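Local structure of Myo-inositol phosphohydrolase (Mitsuokella multacida, 4WU3) at residues P113-H126 with V199-D213. The protein probably removes phosphate groups from myo-inositol phosphates such as phytate by hydrolysis, as a phosphatase of the protein tyrosine phosphatase-like phytase family. The protein carries 2 engineered substitutions. Residues are numbered along the deposited sequence; the frame is centred on the assembly and turned at random.
Sequences PSQFYDVDLRGESH and VKQHGANYFRLTLQD
Asp120 OD2 accepts two hydrogen bonds, from Tyr206 OH at 2.7 Å on its anti side and from His126 NE2 on its syn lone pair, in the imidazole plane. With CG anti to the backbone N (chi1 179°), the Asp120 carboxylate stands beside the Arg208 side chain, the two flat groups 17° apart. Its OD2 lies 3.8 Å from Arg208 NE, well out of the guanidinium plane, so this long salt bridge is charge attraction without a directed N-H. Arg208, bent at chi2, instead sends NE to Arg122 O at 2.8 Å, while His126 CE1 sits over one guanidinium face. Asp120 OD1 accepts from the backbone N of Arg122, forming an Asx turn. Tyr206 also presents its ring edge to Asp118 OD2, 3.4 Å from CD1.

On the sheet face shared by Tyr117 and Asn205, the Asn205 amide stacks on the phenol, planes 17° apart, with CB 3.7 Å from the ring centroid in a CH-pi contact. Its ND2 donates to Ser114 O at 3.0 Å and to Phe116 O, which also receives Asn205 N.

A parallel ladder from Asn205 N–Phe116 O to Leu209 N–Asp120 O joins strand 116-122 to outermost strand 205-211, one flank of the mixed central sheet of a PTP-like phosphatase domain. Strand 237-241 pairs with the other side of 116-122, helix 99-108 packs on Phe116, and helix 149-161 supplies Glu156, a salt-bridge partner of Arg208.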
loop_
_atom_site.group_PDB
_atom_site.type_symbol
_atom_site.label_atom_id
_atom_site.label_comp_id
_atom_site.label_asym_id
_atom_site.label_seq_id
_atom_site.Cartn_x
_atom_site.Cartn_y
_atom_site.Cartn_z
ATOM N N PRO A 113 -34.646 -15.318 -13.073
ATOM C CA PRO A 113 -33.313 -15.826 -12.807
ATOM C C PRO A 113 -32.438 -15.894 -14.061
ATOM O O PRO A 113 -31.238 -15.612 -13.988
ATOM C CB PRO A 113 -33.584 -17.228 -12.261
ATOM C CG PRO A 113 -34.905 -17.108 -11.589
ATOM C CD PRO A 113 -35.683 -16.082 -12.365
ATOM N N SER A 114 -33.021 -16.256 -15.200
ATOM C CA SER A 114 -32.243 -16.378 -16.440
ATOM C C SER A 114 -31.575 -15.059 -16.866
ATOM O O SER A 114 -30.621 -15.064 -17.642
ATOM C CB SER A 114 -33.119 -16.917 -17.581
ATOM O OG SER A 114 -34.254 -16.085 -17.814
ATOM N N GLN A 115 -32.064 -13.943 -16.344
ATOM C CA GLN A 115 -31.462 -12.644 -16.630
ATOM C C GLN A 115 -30.556 -12.107 -15.514
ATOM O O GLN A 115 -30.064 -10.987 -15.590
ATOM C CB GLN A 115 -32.562 -11.635 -16.940
ATOM C CG GLN A 115 -33.018 -11.734 -18.380
ATOM C CD GLN A 115 -33.631 -13.075 -18.692
ATOM O OE1 GLN A 115 -33.151 -13.827 -19.536
ATOM N NE2 GLN A 115 -34.717 -13.358 -18.036
ATOM N N PHE A 116 -30.312 -12.922 -14.496
ATOM C CA PHE A 116 -29.622 -12.462 -13.300
ATOM C C PHE A 116 -28.192 -12.998 -13.297
ATOM O O PHE A 116 -27.975 -14.195 -13.482
ATOM C CB PHE A 116 -30.394 -12.931 -12.063
ATOM C CG PHE A 116 -29.810 -12.469 -10.757
ATOM C CD1 PHE A 116 -30.178 -11.265 -10.205
ATOM C CD2 PHE A 116 -28.919 -13.260 -10.069
ATOM C CE1 PHE A 116 -29.641 -10.838 -9.004
ATOM C CE2 PHE A 116 -28.389 -12.846 -8.868
ATOM C CZ PHE A 116 -28.748 -11.630 -8.334
ATOM N N TYR A 117 -27.224 -12.101 -13.100
ATOM C CA TYR A 117 -25.810 -12.480 -13.047
ATOM C C TYR A 117 -25.223 -12.163 -11.678
ATOM O O TYR A 117 -25.171 -11.014 -11.267
ATOM C CB TYR A 117 -25.006 -11.770 -14.144
ATOM C CG TYR A 117 -25.379 -12.230 -15.531
ATOM C CD1 TYR A 117 -26.544 -11.783 -16.129
ATOM C CD2 TYR A 117 -24.585 -13.135 -16.237
ATOM C CE1 TYR A 117 -26.911 -12.214 -17.389
ATOM C CE2 TYR A 117 -24.955 -13.575 -17.508
ATOM C CZ TYR A 117 -26.114 -13.101 -18.077
ATOM O OH TYR A 117 -26.512 -13.505 -19.341
ATOM N N ASP A 118 -24.806 -13.205 -10.974
ATOM C CA ASP A 118 -24.098 -13.066 -9.725
ATOM C C ASP A 118 -22.649 -12.794 -10.062
ATOM O O ASP A 118 -21.968 -13.644 -10.635
ATOM C CB ASP A 118 -24.228 -14.355 -8.912
ATOM C CG ASP A 118 -23.366 -14.360 -7.664
ATOM O OD1 ASP A 118 -23.090 -13.272 -7.113
ATOM O OD2 ASP A 118 -22.971 -15.464 -7.226
ATOM N N VAL A 119 -22.191 -11.593 -9.735
ATOM C CA VAL A 119 -20.792 -11.244 -9.896
ATOM C C VAL A 119 -20.118 -11.341 -8.545
ATOM O O VAL A 119 -20.249 -10.448 -7.695
ATOM C CB VAL A 119 -20.612 -9.830 -10.480
ATOM C CG1 VAL A 119 -19.138 -9.511 -10.665
ATOM C CG2 VAL A 119 -21.347 -9.707 -11.811
ATOM N N ASP A 120 -19.390 -12.443 -8.382
ATOM C CA ASP A 120 -18.742 -12.830 -7.146
ATOM C C ASP A 120 -17.314 -12.320 -7.122
ATOM O O ASP A 120 -16.446 -12.872 -7.796
ATOM C CB ASP A 120 -18.751 -14.358 -7.059
ATOM C CG ASP A 120 -18.086 -14.885 -5.817
ATOM O OD1 ASP A 120 -17.636 -14.068 -4.995
ATOM O OD2 ASP A 120 -18.017 -16.133 -5.667
ATOM N N LEU A 121 -17.057 -11.286 -6.325
ATOM C CA LEU A 121 -15.763 -10.605 -6.364
ATOM C C LEU A 121 -14.751 -11.185 -5.375
ATOM O O LEU A 121 -13.696 -10.611 -5.145
ATOM C CB LEU A 121 -15.956 -9.103 -6.097
ATOM C CG LEU A 121 -16.930 -8.389 -7.028
ATOM C CD1 LEU A 121 -17.284 -7.003 -6.501
ATOM C CD2 LEU A 121 -16.368 -8.324 -8.449
ATOM N N ARG A 122 -15.059 -12.330 -4.791
ATOM C CA ARG A 122 -14.283 -12.789 -3.645
ATOM C C ARG A 122 -13.135 -13.692 -4.039
ATOM O O ARG A 122 -13.344 -14.769 -4.601
ATOM C CB ARG A 122 -15.171 -13.531 -2.649
ATOM C CG ARG A 122 -16.324 -12.719 -2.079
ATOM C CD ARG A 122 -17.166 -13.588 -1.154
ATOM N NE ARG A 122 -16.506 -13.866 0.117
ATOM C CZ ARG A 122 -16.976 -14.725 1.013
ATOM N NH1 ARG A 122 -18.093 -15.395 0.755
ATOM N NH2 ARG A 122 -16.334 -14.927 2.159
ATOM N N GLY A 123 -11.925 -13.252 -3.718
ATOM C CA GLY A 123 -10.724 -14.056 -3.940
ATOM C C GLY A 123 -10.509 -15.094 -2.858
ATOM O O GLY A 123 -9.933 -16.139 -3.113
ATOM N N GLU A 124 -10.988 -14.807 -1.655
ATOM C CA GLU A 124 -10.988 -15.783 -0.561
ATOM C C GLU A 124 -11.831 -17.036 -0.908
ATOM O O GLU A 124 -12.856 -16.941 -1.571
ATOM C CB GLU A 124 -11.469 -15.124 0.756
ATOM C CG GLU A 124 -12.905 -14.562 0.785
ATOM C CD GLU A 124 -13.010 -13.116 0.284
ATOM O OE1 GLU A 124 -12.047 -12.602 -0.363
ATOM O OE2 GLU A 124 -14.067 -12.480 0.527
ATOM N N SER A 125 -11.390 -18.211 -0.470
ATOM C CA SER A 125 -12.136 -19.442 -0.724
ATOM C C SER A 125 -13.419 -19.505 0.095
ATOM O O SER A 125 -13.417 -19.296 1.301
ATOM C CB SER A 125 -11.285 -20.671 -0.422
ATOM O OG SER A 125 -10.139 -20.710 -1.241
ATOM N N HIS A 126 -14.517 -19.809 -0.580
ATOM C CA HIS A 126 -15.819 -19.839 0.060
ATOM C C HIS A 126 -16.732 -20.829 -0.622
ATOM O O HIS A 126 -16.451 -21.321 -1.718
ATOM C CB HIS A 126 -16.467 -18.446 0.025
ATOM C CG HIS A 126 -16.668 -17.909 -1.354
ATOM N ND1 HIS A 126 -15.648 -17.332 -2.083
ATOM C CD2 HIS A 126 -17.768 -17.864 -2.143
ATOM C CE1 HIS A 126 -16.115 -16.948 -3.258
ATOM N NE2 HIS A 126 -17.400 -17.255 -3.318
ATOM N N VAL A 199 -25.764 -21.044 -7.237
ATOM C CA VAL A 199 -26.427 -20.012 -8.027
ATOM C C VAL A 199 -27.067 -20.602 -9.282
ATOM O O VAL A 199 -28.185 -20.245 -9.655
ATOM C CB VAL A 199 -25.446 -18.873 -8.406
ATOM C CG1 VAL A 199 -26.039 -17.979 -9.479
ATOM C CG2 VAL A 199 -25.115 -18.041 -7.179
ATOM N N LYS A 200 -26.357 -21.501 -9.941
ATOM C CA LYS A 200 -26.893 -22.124 -11.134
ATOM C C LYS A 200 -28.077 -23.054 -10.839
ATOM O O LYS A 200 -28.970 -23.204 -11.666
ATOM C CB LYS A 200 -25.793 -22.880 -11.855
ATOM C CG LYS A 200 -24.788 -21.952 -12.492
ATOM C CD LYS A 200 -23.910 -22.713 -13.455
ATOM C CE LYS A 200 -23.050 -21.756 -14.247
ATOM N NZ LYS A 200 -22.101 -22.489 -15.128
ATOM N N GLN A 201 -28.096 -23.660 -9.659
ATOM C CA GLN A 201 -29.229 -24.499 -9.266
ATOM C C GLN A 201 -30.478 -23.663 -9.055
ATOM O O GLN A 201 -31.591 -24.184 -9.061
ATOM C CB GLN A 201 -28.906 -25.305 -8.006
ATOM C CG GLN A 201 -28.110 -26.549 -8.337
ATOM C CD GLN A 201 -27.503 -27.197 -7.122
ATOM O OE1 GLN A 201 -28.006 -27.058 -6.006
ATOM N NE2 GLN A 201 -26.405 -27.914 -7.329
ATOM N N HIS A 202 -30.291 -22.360 -8.878
ATOM C CA HIS A 202 -31.421 -21.456 -8.802
ATOM C C HIS A 202 -31.776 -20.882 -10.164
ATOM O O HIS A 202 -32.650 -20.030 -10.272
ATOM C CB HIS A 202 -31.150 -20.353 -7.785
ATOM C CG HIS A 202 -31.384 -20.791 -6.377
ATOM N ND1 HIS A 202 -30.484 -21.570 -5.685
ATOM C CD2 HIS A 202 -32.440 -20.609 -5.552
ATOM C CE1 HIS A 202 -30.962 -21.824 -4.481
ATOM N NE2 HIS A 202 -32.149 -21.254 -4.375
ATOM N N GLY A 203 -31.097 -21.365 -11.199
ATOM C CA GLY A 203 -31.381 -20.951 -12.572
ATOM C C GLY A 203 -30.741 -19.635 -12.957
ATOM O O GLY A 203 -31.059 -19.065 -13.997
ATOM N N ALA A 204 -29.832 -19.141 -12.123
ATOM C CA ALA A 204 -29.197 -17.859 -12.388
ATOM C C ALA A 204 -27.826 -18.036 -13.018
ATOM O O ALA A 204 -27.336 -19.149 -13.168
ATOM C CB ALA A 204 -29.097 -17.045 -11.104
ATOM N N ASN A 205 -27.213 -16.919 -13.391
ATOM C CA ASN A 205 -25.887 -16.928 -13.984
ATOM C C ASN A 205 -24.813 -16.488 -12.995
ATOM O O ASN A 205 -25.110 -15.841 -11.995
ATOM C CB ASN A 205 -25.881 -16.004 -15.178
ATOM C CG ASN A 205 -26.934 -16.376 -16.186
ATOM O OD1 ASN A 205 -26.743 -17.304 -16.968
ATOM N ND2 ASN A 205 -28.059 -15.664 -16.169
ATOM N N TYR A 206 -23.561 -16.830 -13.298
ATOM C CA TYR A 206 -22.454 -16.662 -12.370
ATOM C C TYR A 206 -21.206 -16.153 -13.072
ATOM O O TYR A 206 -20.869 -16.608 -14.165
ATOM C CB TYR A 206 -22.135 -17.999 -11.707
ATOM C CG TYR A 206 -21.032 -17.950 -10.671
ATOM C CD1 TYR A 206 -21.263 -17.401 -9.422
ATOM C CD2 TYR A 206 -19.763 -18.485 -10.927
ATOM C CE1 TYR A 206 -20.273 -17.347 -8.474
ATOM C CE2 TYR A 206 -18.767 -18.454 -9.959
ATOM C CZ TYR A 206 -19.038 -17.874 -8.741
ATOM O OH TYR A 206 -18.086 -17.822 -7.758
ATOM N N PHE A 207 -20.512 -15.223 -12.427
ATOM C CA PHE A 207 -19.225 -14.747 -12.913
ATOM C C PHE A 207 -18.310 -14.460 -11.722
ATOM O O PHE A 207 -18.719 -13.820 -10.753
ATOM C CB PHE A 207 -19.401 -13.499 -13.767
ATOM C CG PHE A 207 -18.123 -12.985 -14.352
ATOM C CD1 PHE A 207 -17.539 -13.630 -15.431
ATOM C CD2 PHE A 207 -17.506 -11.857 -13.829
ATOM C CE1 PHE A 207 -16.357 -13.171 -15.977
ATOM C CE2 PHE A 207 -16.322 -11.385 -14.377
ATOM C CZ PHE A 207 -15.746 -12.045 -15.455
ATOM N N ARG A 208 -17.082 -14.946 -11.795
ATOM C CA ARG A 208 -16.139 -14.834 -10.692
ATOM C C ARG A 208 -14.937 -13.987 -11.066
ATOM O O ARG A 208 -14.365 -14.144 -12.138
ATOM C CB ARG A 208 -15.649 -16.225 -10.280
ATOM C CG ARG A 208 -14.616 -16.242 -9.159
ATOM C CD ARG A 208 -15.245 -15.991 -7.803
ATOM N NE ARG A 208 -14.352 -16.323 -6.686
ATOM C CZ ARG A 208 -14.232 -17.536 -6.145
ATOM N NH1 ARG A 208 -14.932 -18.550 -6.619
ATOM N NH2 ARG A 208 -13.408 -17.740 -5.122
ATOM N N LEU A 209 -14.581 -13.082 -10.168
ATOM C CA LEU A 209 -13.279 -12.446 -10.149
ATOM C C LEU A 209 -12.681 -12.719 -8.806
ATOM O O LEU A 209 -13.324 -12.461 -7.800
ATOM C CB LEU A 209 -13.412 -10.938 -10.286
ATOM C CG LEU A 209 -13.898 -10.464 -11.635
ATOM C CD1 LEU A 209 -13.964 -8.947 -11.624
ATOM C CD2 LEU A 209 -12.965 -10.974 -12.713
ATOM N N THR A 210 -11.450 -13.209 -8.770
ATOM C CA THR A 210 -10.824 -13.568 -7.505
ATOM C C THR A 210 -10.050 -12.397 -6.878
ATOM O O THR A 210 -8.824 -12.395 -6.860
ATOM C CB THR A 210 -9.910 -14.783 -7.702
ATOM O OG1 THR A 210 -9.053 -14.566 -8.829
ATOM C CG2 THR A 210 -10.760 -16.017 -7.962
ATOM N N LEU A 211 -10.779 -11.419 -6.343
ATOM C CA LEU A 211 -10.169 -10.187 -5.824
ATOM C C LEU A 211 -9.825 -10.282 -4.349
ATOM O O LEU A 211 -10.644 -10.722 -3.541
ATOM C CB LEU A 211 -11.107 -8.995 -6.003
ATOM C CG LEU A 211 -11.604 -8.751 -7.416
ATOM C CD1 LEU A 211 -12.380 -7.445 -7.485
ATOM C CD2 LEU A 211 -10.442 -8.741 -8.383
ATOM N N GLN A 212 -8.617 -9.847 -4.008
ATOM C CA GLN A 212 -8.170 -9.827 -2.632
ATOM C C GLN A 212 -8.954 -8.772 -1.867
ATOM O O GLN A 212 -9.134 -7.650 -2.350
ATOM C CB GLN A 212 -6.672 -9.492 -2.541
ATOM C CG GLN A 212 -5.752 -10.424 -3.304
ATOM C CD GLN A 212 -5.629 -11.790 -2.658
ATOM O OE1 GLN A 212 -5.305 -11.895 -1.479
ATOM N NE2 GLN A 212 -5.875 -12.845 -3.434
ATOM N N ASP A 213 -9.390 -9.127 -0.664
ATOM C CA ASP A 213 -10.051 -8.188 0.209
ATOM C C ASP A 213 -9.111 -7.017 0.465
ATOM O O ASP A 213 -7.896 -7.189 0.573
ATOM C CB ASP A 213 -10.424 -8.882 1.515
ATOM C CG ASP A 213 -11.487 -8.151 2.300
ATOM O OD1 ASP A 213 -11.824 -6.991 1.980
ATOM O OD2 ASP A 213 -11.994 -8.750 3.263
HETATM O O HOH W 1 -9.437 -11.976 -0.074
#